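Local coordinates for protein alpha-galactosidase (Lactobacillus brevis, PDB 3MI6) that probably hydrolyses terminal, non-reducing alpha-D-galactose residues in alpha-D-galactosides, as a member of glycosyl hydrolase family 36, at residues G198-E203 and C527-G532; P442-F447 and D479-A484; Q229-M234 and Y565-A570; G249-Y254 and F534-M539. All coordinates share one frame; numbering follows the deposited sequence.

Contact 1 of 4, residues G198-E203 and C527-G532; sequences GTWARE and CASGGG
Glu-203 and Trp-200 reach from a loop of the N-terminal beta domain to Ser-529, Gly-530 and Gly-531, in the loop that follows strand 523-526 of the (beta/alpha)8 barrel. Trp-200 lies in a type II beta turn from Thr-199 to Arg-202, and Glu-203 follows it. The direct polar link is one hydrogen bond: Gly-531 N donates to Glu-203 OE2 at 2.9 Å, N-H...O angle 156°, arriving on the anti side of the carboxylate and 22° out of its plane. A bend at chi2 (86°) turns the carboxylate to meet it, while its other oxygen, OE1, is bonded to Ser-548. Water adds a second bridge: it accepts from Ala-201 N (3.0 Å) and donates both to Glu-203 OE2 (2.7 Å) and to Ser-529 O (2.8 Å), so OE2 takes two bonds. With an alanine here, Gly-531 N and the water would probably both lose an acceptor, and the two loops their direct bond. The remaining contact is packing. Ser-529 O lies at the indole edge of Trp-200, near the ring plane, but NE1 makes its hydrogen bond to Asp-549, the predicted proton donor; Trp-200 itself is a predicted substrate-binding residue. Gly-530 has backbone angles that a side chain would not tolerate. Beside it, the CB of Ser-529 sits 3.7 Å from CD1 of Trp-200.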
loop_
_atom_site.group_PDB
_atom_site.type_symbol
_atom_site.label_atom_id
_atom_site.label_comp_id
_atom_site.label_asym_id
_atom_site.label_seq_id
_atom_site.Cartn_x
_atom_site.Cartn_y
_atom_site.Cartn_z
ATOM N N GLY D 198 -11.292 8.509 -18.362
ATOM C CA GLY D 198 -10.297 9.171 -19.171
ATOM C C GLY D 198 -10.817 10.431 -19.800
ATOM O O GLY D 198 -11.393 11.298 -19.125
ATOM N N THR D 199 -10.630 10.509 -21.115
ATOM C CA THR D 199 -11.068 11.635 -21.910
ATOM C C THR D 199 -10.689 11.447 -23.383
ATOM O O THR D 199 -10.173 10.406 -23.790
ATOM C CB THR D 199 -10.480 12.969 -21.388
ATOM O OG1 THR D 199 -11.094 14.063 -22.083
ATOM C CG2 THR D 199 -8.950 13.013 -21.583
ATOM N N TRP D 200 -10.957 12.462 -24.194
ATOM C CA TRP D 200 -10.755 12.323 -25.620
ATOM C C TRP D 200 -9.286 11.995 -25.893
ATOM O O TRP D 200 -8.398 12.545 -25.245
ATOM C CB TRP D 200 -11.236 13.583 -26.354
ATOM C CG TRP D 200 -10.833 13.607 -27.784
ATOM C CD1 TRP D 200 -11.558 13.173 -28.860
ATOM C CD2 TRP D 200 -9.589 14.079 -28.303
ATOM N NE1 TRP D 200 -10.842 13.364 -30.026
ATOM C CE2 TRP D 200 -9.626 13.912 -29.705
ATOM C CE3 TRP D 200 -8.446 14.633 -27.719
ATOM C CZ2 TRP D 200 -8.567 14.272 -30.521
ATOM C CZ3 TRP D 200 -7.403 14.986 -28.528
ATOM C CH2 TRP D 200 -7.468 14.810 -29.916
ATOM N N ALA D 201 -9.037 11.084 -26.830
ATOM C CA ALA D 201 -7.676 10.653 -27.152
ATOM C C ALA D 201 -6.963 9.871 -26.019
ATOM O O ALA D 201 -5.803 9.504 -26.161
ATOM C CB ALA D 201 -6.849 11.826 -27.584
ATOM N N ARG D 202 -7.646 9.626 -24.901
ATOM C CA ARG D 202 -7.136 8.723 -23.865
ATOM C C ARG D 202 -8.258 8.037 -23.077
ATOM O O ARG D 202 -8.262 8.053 -21.860
ATOM C CB ARG D 202 -6.155 9.434 -22.913
ATOM C CG ARG D 202 -6.316 10.923 -22.851
ATOM C CD ARG D 202 -5.333 11.580 -21.875
ATOM N NE ARG D 202 -5.889 11.549 -20.526
ATOM C CZ ARG D 202 -6.148 12.611 -19.764
ATOM N NH1 ARG D 202 -5.873 13.836 -20.174
ATOM N NH2 ARG D 202 -6.666 12.423 -18.556
ATOM N N GLU D 203 -9.195 7.424 -23.778
ATOM C CA GLU D 203 -10.349 6.808 -23.132
ATOM C C GLU D 203 -10.033 5.591 -22.252
ATOM O O GLU D 203 -9.125 4.804 -22.521
ATOM C CB GLU D 203 -11.403 6.394 -24.177
ATOM C CG GLU D 203 -11.992 7.536 -24.994
ATOM C CD GLU D 203 -11.159 7.895 -26.215
ATOM O OE1 GLU D 203 -9.915 7.889 -26.113
ATOM O OE2 GLU D 203 -11.761 8.183 -27.280
ATOM N N CYS D 527 -19.423 6.244 -33.807
ATOM C CA CYS D 527 -18.309 7.140 -33.531
ATOM C C CYS D 527 -18.764 8.316 -32.696
ATOM O O CYS D 527 -19.918 8.706 -32.760
ATOM C CB CYS D 527 -17.695 7.634 -34.843
ATOM S SG CYS D 527 -16.146 8.548 -34.668
ATOM N N ALA D 528 -17.855 8.863 -31.898
ATOM C CA ALA D 528 -18.125 10.069 -31.114
ATOM C C ALA D 528 -16.803 10.718 -30.736
ATOM O O ALA D 528 -16.374 10.626 -29.582
ATOM C CB ALA D 528 -18.935 9.750 -29.865
ATOM N N SER D 529 -16.164 11.373 -31.711
ATOM C CA SER D 529 -14.835 11.936 -31.514
ATOM C C SER D 529 -13.915 10.824 -31.022
ATOM O O SER D 529 -13.091 11.026 -30.127
ATOM C CB SER D 529 -14.870 13.066 -30.478
ATOM O OG SER D 529 -15.295 14.283 -31.047
ATOM N N GLY D 530 -14.055 9.642 -31.608
ATOM C CA GLY D 530 -13.413 8.461 -31.062
ATOM C C GLY D 530 -14.399 7.775 -30.153
ATOM O O GLY D 530 -15.530 7.531 -30.560
ATOM N N GLY D 531 -14.005 7.491 -28.918
ATOM C CA GLY D 531 -14.817 6.640 -28.058
ATOM C C GLY D 531 -15.738 7.311 -27.050
ATOM O O GLY D 531 -15.888 6.834 -25.933
ATOM N N GLY D 532 -16.373 8.405 -27.455
ATOM C CA GLY D 532 -17.214 9.177 -26.564
ATOM C C GLY D 532 -18.609 8.601 -26.372
ATOM O O GLY D 532 -19.398 9.127 -25.593
HETATM O O HOH W 1 -10.766 9.958 -29.033
#

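Contact 2 of 4, residues P442-F447 and D479-A484; sequences PGRHQF and DMNRYA
Arg-482 lays its side chain along a type I' beta turn, Gly-443 to Gln-446, in the catalytic barrel, where a loop after strand 475-478 meets the one carrying that turn. Its chain runs antiparallel to the Gln-446 side chain, CD 3.7 Å from CG of Gln-446, then bends at chi3 (-79°) to bring the guanidinium up to Gln-446 O, at the last residue of the turn. NH1 donates to Gln-446 O at 2.6 Å; NH1 lies in the carbonyl plane and the oxygen in the plane of the guanidinium. Gly-443 N also bonds that oxygen, 3.1 Å away, and NH1 has a second acceptor in Thr-441 O. On the other side of the group, NE and NH2 grip Tyr-483 O together, each at 2.9 Å, which fixes the guanidinium's rotation. Gly-443 N lies over one of its faces, and the ring of Phe-447 is inclined to it by 43°. A leucine in its place would probably leave Tyr-483 O without both donors and the turn untied from this loop. Farther along, Arg-444 and Asn-481, both predicted to bind substrate, run side by side with guanidinium and amide planes 80° apart. Arg-444 is fully extended, and its NE forms a salt bridge with OD2 of Asp-377.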
loop_
_atom_site.group_PDB
_atom_site.type_symbol
_atom_site.label_atom_id
_atom_site.label_comp_id
_atom_site.label_asym_id
_atom_site.label_seq_id
_atom_site.Cartn_x
_atom_site.Cartn_y
_atom_site.Cartn_z
ATOM N N PRO D 442 -20.917 27.288 -28.678
ATOM C CA PRO D 442 -20.467 26.406 -29.760
ATOM C C PRO D 442 -19.628 25.234 -29.259
ATOM O O PRO D 442 -18.993 25.286 -28.200
ATOM C CB PRO D 442 -19.599 27.326 -30.612
ATOM C CG PRO D 442 -19.099 28.349 -29.644
ATOM C CD PRO D 442 -20.246 28.598 -28.722
ATOM N N GLY D 443 -19.647 24.153 -30.028
ATOM C CA GLY D 443 -18.776 23.020 -29.774
ATOM C C GLY D 443 -18.179 22.664 -31.107
ATOM O O GLY D 443 -18.914 22.305 -32.031
ATOM N N ARG D 444 -16.861 22.789 -31.227
ATOM C CA ARG D 444 -16.217 22.610 -32.520
ATOM C C ARG D 444 -17.026 23.354 -33.598
ATOM O O ARG D 444 -17.292 22.814 -34.676
ATOM C CB ARG D 444 -16.098 21.116 -32.868
ATOM C CG ARG D 444 -15.123 20.819 -33.995
ATOM C CD ARG D 444 -15.246 19.406 -34.533
ATOM N NE ARG D 444 -14.344 19.215 -35.675
ATOM C CZ ARG D 444 -14.297 18.126 -36.443
ATOM N NH1 ARG D 444 -15.112 17.104 -36.209
ATOM N NH2 ARG D 444 -13.435 18.061 -37.456
ATOM N N HIS D 445 -17.447 24.578 -33.276
ATOM C CA HIS D 445 -18.138 25.463 -34.226
ATOM C C HIS D 445 -19.462 24.885 -34.775
ATOM O O HIS D 445 -19.792 25.071 -35.947
ATOM C CB HIS D 445 -17.173 25.904 -35.354
ATOM C CG HIS D 445 -15.732 25.964 -34.927
ATOM N ND1 HIS D 445 -14.850 24.919 -35.120
ATOM C CD2 HIS D 445 -15.028 26.932 -34.291
ATOM C CE1 HIS D 445 -13.666 25.241 -34.627
ATOM N NE2 HIS D 445 -13.748 26.457 -34.115
ATOM N N GLN D 446 -20.206 24.188 -33.914
ATOM C CA GLN D 446 -21.482 23.557 -34.273
ATOM C C GLN D 446 -22.446 23.431 -33.072
ATOM O O GLN D 446 -22.084 23.698 -31.917
ATOM C CB GLN D 446 -21.239 22.176 -34.869
ATOM C CG GLN D 446 -20.982 21.084 -33.836
ATOM C CD GLN D 446 -20.212 19.885 -34.404
ATOM O OE1 GLN D 446 -20.454 18.741 -34.012
ATOM N NE2 GLN D 446 -19.269 20.150 -35.322
ATOM N N PHE D 447 -23.680 23.026 -33.349
ATOM C CA PHE D 447 -24.696 22.890 -32.311
ATOM C C PHE D 447 -25.485 21.635 -32.581
ATOM O O PHE D 447 -25.312 21.028 -33.636
ATOM C CB PHE D 447 -25.619 24.100 -32.336
ATOM C CG PHE D 447 -24.895 25.384 -32.156
ATOM C CD1 PHE D 447 -24.263 25.984 -33.233
ATOM C CD2 PHE D 447 -24.802 25.968 -30.901
ATOM C CE1 PHE D 447 -23.572 27.148 -33.067
ATOM C CE2 PHE D 447 -24.117 27.134 -30.727
ATOM C CZ PHE D 447 -23.502 27.732 -31.811
ATOM N N ASP D 479 -20.669 9.716 -36.875
ATOM C CA ASP D 479 -19.870 10.413 -35.881
ATOM C C ASP D 479 -20.745 11.348 -35.036
ATOM O O ASP D 479 -21.943 11.469 -35.275
ATOM C CB ASP D 479 -18.777 11.191 -36.604
ATOM C CG ASP D 479 -17.595 11.490 -35.725
ATOM O OD1 ASP D 479 -17.720 11.360 -34.485
ATOM O OD2 ASP D 479 -16.533 11.856 -36.286
HETATM N N MSE D 480 -20.142 12.007 -34.050
HETATM C CA MSE D 480 -20.862 12.868 -33.112
HETATM C C MSE D 480 -19.833 13.624 -32.261
HETATM O O MSE D 480 -19.284 13.066 -31.304
HETATM C CB MSE D 480 -21.796 12.026 -32.235
HETATM C CG MSE D 480 -22.912 12.810 -31.569
HETATM SE SE MSE D 480 -22.395 13.720 -29.912
HETATM C CE MSE D 480 -22.298 12.205 -28.667
ATOM N N ASN D 481 -19.592 14.892 -32.605
ATOM C CA ASN D 481 -18.378 15.600 -32.198
ATOM C C ASN D 481 -18.477 16.768 -31.205
ATOM O O ASN D 481 -17.513 17.506 -31.030
ATOM C CB ASN D 481 -17.625 16.083 -33.439
ATOM C CG ASN D 481 -16.929 14.957 -34.173
ATOM O OD1 ASN D 481 -17.098 14.781 -35.388
ATOM N ND2 ASN D 481 -16.150 14.175 -33.436
ATOM N N ARG D 482 -19.615 16.957 -30.556
ATOM C CA ARG D 482 -19.644 17.892 -29.441
ATOM C C ARG D 482 -20.644 17.464 -28.384
ATOM O O ARG D 482 -21.443 16.571 -28.614
ATOM C CB ARG D 482 -19.969 19.303 -29.907
ATOM C CG ARG D 482 -21.395 19.486 -30.341
ATOM C CD ARG D 482 -21.787 20.906 -30.234
ATOM N NE ARG D 482 -22.092 21.279 -28.860
ATOM C CZ ARG D 482 -22.411 22.516 -28.489
ATOM N NH1 ARG D 482 -22.453 23.485 -29.395
ATOM N NH2 ARG D 482 -22.684 22.795 -27.219
ATOM N N TYR D 483 -20.589 18.101 -27.222
ATOM C CA TYR D 483 -21.547 17.825 -26.153
ATOM C C TYR D 483 -22.620 18.923 -26.080
ATOM O O TYR D 483 -22.307 20.103 -26.171
ATOM C CB TYR D 483 -20.834 17.636 -24.802
ATOM C CG TYR D 483 -19.979 16.393 -24.756
ATOM C CD1 TYR D 483 -20.525 15.147 -25.047
ATOM C CD2 TYR D 483 -18.618 16.458 -24.413
ATOM C CE1 TYR D 483 -19.747 13.995 -25.005
ATOM C CE2 TYR D 483 -17.835 15.317 -24.369
ATOM C CZ TYR D 483 -18.405 14.080 -24.668
ATOM O OH TYR D 483 -17.641 12.919 -24.634
ATOM N N ALA D 484 -23.884 18.533 -25.944
ATOM C CA ALA D 484 -24.946 19.539 -25.916
ATOM C C ALA D 484 -24.794 20.498 -24.733
ATOM O O ALA D 484 -24.178 20.184 -23.711
ATOM C CB ALA D 484 -26.348 18.912 -25.953
#

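Contact 3 of 4, residues Q229-M234 and Y565-A570; sequences QNPFMM and YGYPQA
Phe-232 carries its CG trans to the backbone N (chi1 173°), which swings the ring across to Gly-566, in the last, weakly bonded part of helix 553-566. Met-234, two residues on, starts with CG beside its backbone N and bends at its last torsion, bringing the CE methyl to Tyr-565. Gly-566 CA sits over one face of the Phe-232 ring, 3.9 Å from the centroid and 20° off the normal, a CH-pi contact displaced toward the rim. A CB on this glycine would fall 3.0 Å from Phe-232 CD2, so the close approach needs a residue without a side chain. CE2 of the same ring packs on Tyr-565 CB at 3.9 Å. The methyl CE of Met-234 lies 3.6 Å from Tyr-565 CD2, the two side chains crossing at about a right angle; the tyrosine ring also makes a cation-pi contact with Arg-640. On the far side of Gly-566, Tyr-567 and Asn-230 approach each other head-on, and the amide plane stands 77° from the ring. The hydroxyl of Tyr-567 has a weak hydrogen bond from Asn-251. Strand 233-236 and the residues leading into it thus pack on the last part of helix 553-566 and the residues after it. With every touching residue buried, the chemistry implies that apolar and aromatic packing makes up most of this contact between the two domains.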
loop_
_atom_site.group_PDB
_atom_site.type_symbol
_atom_site.label_atom_id
_atom_site.label_comp_id
_atom_site.label_asym_id
_atom_site.label_seq_id
_atom_site.Cartn_x
_atom_site.Cartn_y
_atom_site.Cartn_z
ATOM N N GLN D 229 -16.130 8.863 -18.540
ATOM C CA GLN D 229 -16.444 7.697 -17.708
ATOM C C GLN D 229 -17.275 6.722 -18.518
ATOM O O GLN D 229 -18.239 7.125 -19.152
ATOM C CB GLN D 229 -17.257 8.094 -16.472
ATOM C CG GLN D 229 -16.671 9.230 -15.640
ATOM C CD GLN D 229 -15.478 8.810 -14.796
ATOM O OE1 GLN D 229 -15.062 7.644 -14.806
ATOM N NE2 GLN D 229 -14.929 9.765 -14.039
ATOM N N ASN D 230 -16.909 5.445 -18.501
ATOM C CA ASN D 230 -17.702 4.419 -19.172
ATOM C C ASN D 230 -18.678 3.752 -18.221
ATOM O O ASN D 230 -18.386 3.627 -17.029
ATOM C CB ASN D 230 -16.800 3.341 -19.769
ATOM C CG ASN D 230 -17.544 2.453 -20.718
ATOM O OD1 ASN D 230 -17.576 2.710 -21.917
ATOM N ND2 ASN D 230 -18.192 1.430 -20.189
ATOM N N PRO D 231 -19.836 3.308 -18.744
ATOM C CA PRO D 231 -20.881 2.665 -17.932
ATOM C C PRO D 231 -20.457 1.341 -17.307
ATOM O O PRO D 231 -21.096 0.906 -16.357
ATOM C CB PRO D 231 -22.008 2.418 -18.940
ATOM C CG PRO D 231 -21.795 3.436 -20.005
ATOM C CD PRO D 231 -20.306 3.594 -20.112
ATOM N N PHE D 232 -19.413 0.705 -17.825
ATOM C CA PHE D 232 -18.968 -0.582 -17.280
ATOM C C PHE D 232 -18.051 -0.490 -16.054
ATOM O O PHE D 232 -17.082 0.267 -16.039
ATOM C CB PHE D 232 -18.252 -1.405 -18.342
ATOM C CG PHE D 232 -17.641 -2.639 -17.802
ATOM C CD1 PHE D 232 -18.446 -3.696 -17.396
ATOM C CD2 PHE D 232 -16.268 -2.741 -17.655
ATOM C CE1 PHE D 232 -17.884 -4.853 -16.866
ATOM C CE2 PHE D 232 -15.690 -3.896 -17.137
ATOM C CZ PHE D 232 -16.498 -4.958 -16.739
HETATM N N MSE D 233 -18.326 -1.291 -15.037
HETATM C CA MSE D 233 -17.509 -1.253 -13.830
HETATM C C MSE D 233 -17.449 -2.628 -13.212
HETATM O O MSE D 233 -18.231 -3.502 -13.586
HETATM C CB MSE D 233 -18.113 -0.293 -12.820
HETATM C CG MSE D 233 -19.489 -0.707 -12.365
HETATM SE SE MSE D 233 -20.200 0.403 -10.932
HETATM C CE MSE D 233 -19.539 -0.583 -9.398
HETATM N N MSE D 234 -16.539 -2.815 -12.257
HETATM C CA MSE D 234 -16.409 -4.095 -11.570
HETATM C C MSE D 234 -16.286 -3.899 -10.079
HETATM O O MSE D 234 -15.814 -2.847 -9.623
HETATM C CB MSE D 234 -15.208 -4.864 -12.089
HETATM C CG MSE D 234 -15.304 -5.158 -13.565
HETATM SE SE MSE D 234 -13.852 -6.245 -14.287
HETATM C CE MSE D 234 -12.404 -4.966 -14.013
ATOM N N TYR D 565 -11.792 -5.056 -20.888
ATOM C CA TYR D 565 -12.471 -5.480 -19.667
ATOM C C TYR D 565 -13.981 -5.481 -19.900
ATOM O O TYR D 565 -14.716 -6.333 -19.386
ATOM C CB TYR D 565 -12.092 -4.583 -18.489
ATOM C CG TYR D 565 -10.712 -4.874 -17.946
ATOM C CD1 TYR D 565 -9.597 -4.156 -18.378
ATOM C CD2 TYR D 565 -10.509 -5.887 -16.993
ATOM C CE1 TYR D 565 -8.295 -4.446 -17.873
ATOM C CE2 TYR D 565 -9.226 -6.177 -16.485
ATOM C CZ TYR D 565 -8.120 -5.458 -16.935
ATOM O OH TYR D 565 -6.859 -5.742 -16.436
ATOM N N GLY D 566 -14.445 -4.530 -20.705
ATOM C CA GLY D 566 -15.859 -4.361 -20.918
ATOM C C GLY D 566 -16.293 -4.756 -22.304
ATOM O O GLY D 566 -17.470 -5.033 -22.529
ATOM N N TYR D 567 -15.355 -4.791 -23.240
ATOM C CA TYR D 567 -15.728 -4.979 -24.633
ATOM C C TYR D 567 -14.713 -5.809 -25.434
ATOM O O TYR D 567 -13.527 -5.516 -25.447
ATOM C CB TYR D 567 -16.005 -3.607 -25.279
ATOM C CG TYR D 567 -16.865 -2.679 -24.419
ATOM C CD1 TYR D 567 -18.227 -2.588 -24.607
ATOM C CD2 TYR D 567 -16.303 -1.898 -23.423
ATOM C CE1 TYR D 567 -19.002 -1.741 -23.836
ATOM C CE2 TYR D 567 -17.058 -1.065 -22.645
ATOM C CZ TYR D 567 -18.409 -0.986 -22.845
ATOM O OH TYR D 567 -19.177 -0.141 -22.059
ATOM N N PRO D 568 -15.200 -6.848 -26.122
ATOM C CA PRO D 568 -14.389 -7.744 -26.955
ATOM C C PRO D 568 -13.813 -7.004 -28.144
ATOM O O PRO D 568 -14.406 -6.039 -28.595
ATOM C CB PRO D 568 -15.396 -8.770 -27.461
ATOM C CG PRO D 568 -16.697 -8.500 -26.714
ATOM C CD PRO D 568 -16.646 -7.112 -26.246
ATOM N N GLN D 569 -12.687 -7.468 -28.665
ATOM C CA GLN D 569 -12.000 -6.775 -29.752
ATOM C C GLN D 569 -12.838 -6.623 -31.020
ATOM O O GLN D 569 -12.584 -5.737 -31.827
ATOM C CB GLN D 569 -10.678 -7.468 -30.089
ATOM C CG GLN D 569 -10.841 -8.839 -30.661
ATOM C CD GLN D 569 -10.986 -9.911 -29.612
ATOM O OE1 GLN D 569 -11.401 -9.643 -28.489
ATOM N NE2 GLN D 569 -10.635 -11.144 -29.973
ATOM N N ALA D 570 -13.820 -7.497 -31.206
ATOM C CA ALA D 570 -14.709 -7.394 -32.355
ATOM C C ALA D 570 -15.328 -5.994 -32.458
ATOM O O ALA D 570 -15.597 -5.498 -33.552
ATOM C CB ALA D 570 -15.797 -8.455 -32.267
#

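Contact 4 of 4, residues G249-Y254 and F534-M539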
loop_
_atom_site.group_PDB
_atom_site.type_symbol
_atom_site.label_atom_id
_atom_site.label_comp_id
_atom_site.label_asym_id
_atom_site.label_seq_id
_atom_site.Cartn_x
_atom_site.Cartn_y
_atom_site.Cartn_z
ATOM N N GLY D 249 -19.492 -7.771 -12.348
ATOM C CA GLY D 249 -19.396 -6.878 -13.486
ATOM C C GLY D 249 -20.744 -6.265 -13.757
ATOM O O GLY D 249 -21.755 -6.948 -13.723
ATOM N N PHE D 250 -20.766 -4.971 -14.022
ATOM C CA PHE D 250 -22.022 -4.286 -14.274
ATOM C C PHE D 250 -21.904 -3.492 -15.552
ATOM O O PHE D 250 -20.991 -2.681 -15.694
ATOM C CB PHE D 250 -22.334 -3.316 -13.129
ATOM C CG PHE D 250 -22.344 -3.956 -11.778
ATOM C CD1 PHE D 250 -21.162 -4.269 -11.137
ATOM C CD2 PHE D 250 -23.530 -4.238 -11.146
ATOM C CE1 PHE D 250 -21.167 -4.854 -9.897
ATOM C CE2 PHE D 250 -23.538 -4.831 -9.894
ATOM C CZ PHE D 250 -22.353 -5.141 -9.272
ATOM N N ASN D 251 -22.814 -3.712 -16.488
ATOM C CA ASN D 251 -22.887 -2.820 -17.639
ATOM C C ASN D 251 -24.332 -2.354 -17.951
ATOM O O ASN D 251 -25.270 -2.672 -17.223
ATOM C CB ASN D 251 -22.166 -3.416 -18.851
ATOM C CG ASN D 251 -21.631 -2.342 -19.805
ATOM O OD1 ASN D 251 -22.071 -1.186 -19.772
ATOM N ND2 ASN D 251 -20.686 -2.724 -20.668
ATOM N N LEU D 252 -24.511 -1.591 -19.021
ATOM C CA LEU D 252 -25.760 -0.874 -19.221
ATOM C C LEU D 252 -26.051 -0.698 -20.698
ATOM O O LEU D 252 -25.282 -0.059 -21.402
ATOM C CB LEU D 252 -25.615 0.508 -18.612
ATOM C CG LEU D 252 -26.677 0.985 -17.648
ATOM C CD1 LEU D 252 -27.009 2.468 -17.950
ATOM C CD2 LEU D 252 -27.914 0.068 -17.696
ATOM N N VAL D 253 -27.156 -1.240 -21.194
ATOM C CA VAL D 253 -27.455 -0.991 -22.598
ATOM C C VAL D 253 -28.125 0.362 -22.785
ATOM O O VAL D 253 -29.322 0.431 -22.948
ATOM C CB VAL D 253 -28.340 -2.054 -23.189
ATOM C CG1 VAL D 253 -28.271 -1.960 -24.705
ATOM C CG2 VAL D 253 -27.903 -3.409 -22.699
ATOM N N TYR D 254 -27.332 1.427 -22.758
ATOM C CA TYR D 254 -27.822 2.796 -22.818
ATOM C C TYR D 254 -26.677 3.660 -23.316
ATOM O O TYR D 254 -25.528 3.275 -23.200
ATOM C CB TYR D 254 -28.265 3.250 -21.428
ATOM C CG TYR D 254 -29.092 4.509 -21.443
ATOM C CD1 TYR D 254 -30.258 4.581 -22.196
ATOM C CD2 TYR D 254 -28.705 5.630 -20.705
ATOM C CE1 TYR D 254 -31.012 5.733 -22.219
ATOM C CE2 TYR D 254 -29.446 6.790 -20.720
ATOM C CZ TYR D 254 -30.603 6.836 -21.476
ATOM O OH TYR D 254 -31.348 7.991 -21.511
ATOM N N PHE D 534 -18.803 4.893 -26.568
ATOM C CA PHE D 534 -18.450 3.497 -26.697
ATOM C C PHE D 534 -19.228 2.634 -25.702
ATOM O O PHE D 534 -18.721 2.345 -24.605
ATOM C CB PHE D 534 -16.949 3.347 -26.449
ATOM C CG PHE D 534 -16.379 2.067 -26.962
ATOM C CD1 PHE D 534 -16.500 0.913 -26.236
ATOM C CD2 PHE D 534 -15.727 2.033 -28.184
ATOM C CE1 PHE D 534 -15.985 -0.256 -26.716
ATOM C CE2 PHE D 534 -15.203 0.871 -28.679
ATOM C CZ PHE D 534 -15.327 -0.282 -27.945
ATOM N N ASP D 535 -20.436 2.210 -26.076
ATOM C CA ASP D 535 -21.287 1.508 -25.124
ATOM C C ASP D 535 -22.241 0.474 -25.720
ATOM O O ASP D 535 -22.488 0.451 -26.906
ATOM C CB ASP D 535 -22.057 2.511 -24.280
ATOM C CG ASP D 535 -22.989 3.366 -25.102
ATOM O OD1 ASP D 535 -23.572 2.856 -26.090
ATOM O OD2 ASP D 535 -23.144 4.554 -24.745
ATOM N N LEU D 536 -22.778 -0.389 -24.867
ATOM C CA LEU D 536 -23.614 -1.492 -25.322
ATOM C C LEU D 536 -24.818 -0.972 -26.111
ATOM O O LEU D 536 -25.326 -1.642 -27.008
ATOM C CB LEU D 536 -24.038 -2.390 -24.146
ATOM C CG LEU D 536 -22.911 -3.052 -23.314
ATOM C CD1 LEU D 536 -23.452 -3.642 -22.040
ATOM C CD2 LEU D 536 -22.128 -4.106 -24.069
ATOM N N GLY D 537 -25.247 0.243 -25.797
ATOM C CA GLY D 537 -26.413 0.800 -26.444
ATOM C C GLY D 537 -26.213 0.884 -27.939
ATOM O O GLY D 537 -27.138 0.652 -28.711
HETATM N N MSE D 538 -25.001 1.224 -28.352
HETATM C CA MSE D 538 -24.720 1.411 -29.764
HETATM C C MSE D 538 -24.339 0.114 -30.471
HETATM O O MSE D 538 -24.555 -0.006 -31.674
HETATM C CB MSE D 538 -23.613 2.436 -29.935
HETATM C CG MSE D 538 -23.900 3.735 -29.242
HETATM SE SE MSE D 538 -25.066 4.891 -30.321
HETATM C CE MSE D 538 -23.910 5.122 -31.877
HETATM N N MSE D 539 -23.776 -0.842 -29.725
HETATM C CA MSE D 539 -23.364 -2.119 -30.290
HETATM C C MSE D 539 -24.558 -2.956 -30.763
HETATM O O MSE D 539 -24.416 -3.824 -31.632
HETATM C CB MSE D 539 -22.549 -2.939 -29.279
HETATM C CG MSE D 539 -21.299 -2.249 -28.720
HETATM SE SE MSE D 539 -20.027 -1.572 -30.059
HETATM C CE MSE D 539 -19.064 -0.362 -28.882
#
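Asp-535, whose carboxylate faces the backbone of Tyr-254, has its OD1 held by two donors: Met-538 N at 3.1 Å, coming in close to the line of the C-O bond, and the hydroxyl of Ser-255. The first is the capping bond of an N-cap residue, since Asp-535 stands just before helix 536-539. A chi1 of 63° places CG between the backbone N and the carbonyl carbon, folding the carboxylate back over the first turn of the helix. Its other oxygen, OD2, lies 3.1 Å from Tyr-254 O; as both are acceptors they do not bond, and OD2 is instead satisfied by Ser-225. Across from it, the chain leaving strand 247-252 makes an inverse gamma turn centred on Val-253, closed by a weak bond from Tyr-254 N to Leu-252 O. This turn meets the helix backbone almost directly. Val-253 and Gly-537 have CA atoms 4.4 Å apart, CG1 of Val-253 touches Gly-537 CA at 3.8 Å, and a CB on the glycine would run into the carbonyl carbon of Tyr-254. Leu-536 provides the main apolar side chain: its CB packs 4.3 Å from Val-253 CG2, and its CD1 methyl lies 3.8 Å from Leu-252 N. OD1 of Asn-251 is itself turned back to accept from that nitrogen at 2.6 Å. Ile-297 and Tyr-316 also pack on Leu-536. What results is a short, N-capped helix from the loop after barrel strand 523-526, seated against the chain leaving strand 247-252 where the N-terminal and catalytic domains of this family 36 enzyme join.

Contacts 1, 3 and 4 each tie the N-terminal beta domain to the barrel, whereas contact 2 joins two loops within the barrel. The beta-domain segments come in the order 198-203, 229-234, 249-254, and the barrel segments follow as 442-447, 479-484, 527-532, 534-539, 565-570. Contacts 3 and 4 are centred about 8 Å apart and share the nine-stranded sheet, where strands 233-236 and 247-252 are neighbours. Contacts 1 and 2, with centres about 14 Å apart, touch through Ser-529, whose backbone N probably bonds OD1 of Asp-479, the predicted nucleophile. Contacts 2 and 3 lie about 25 Å apart. Thus the domain interface, buried throughout these contacts, extends to the probable active site, to which the beta domain itself contributes.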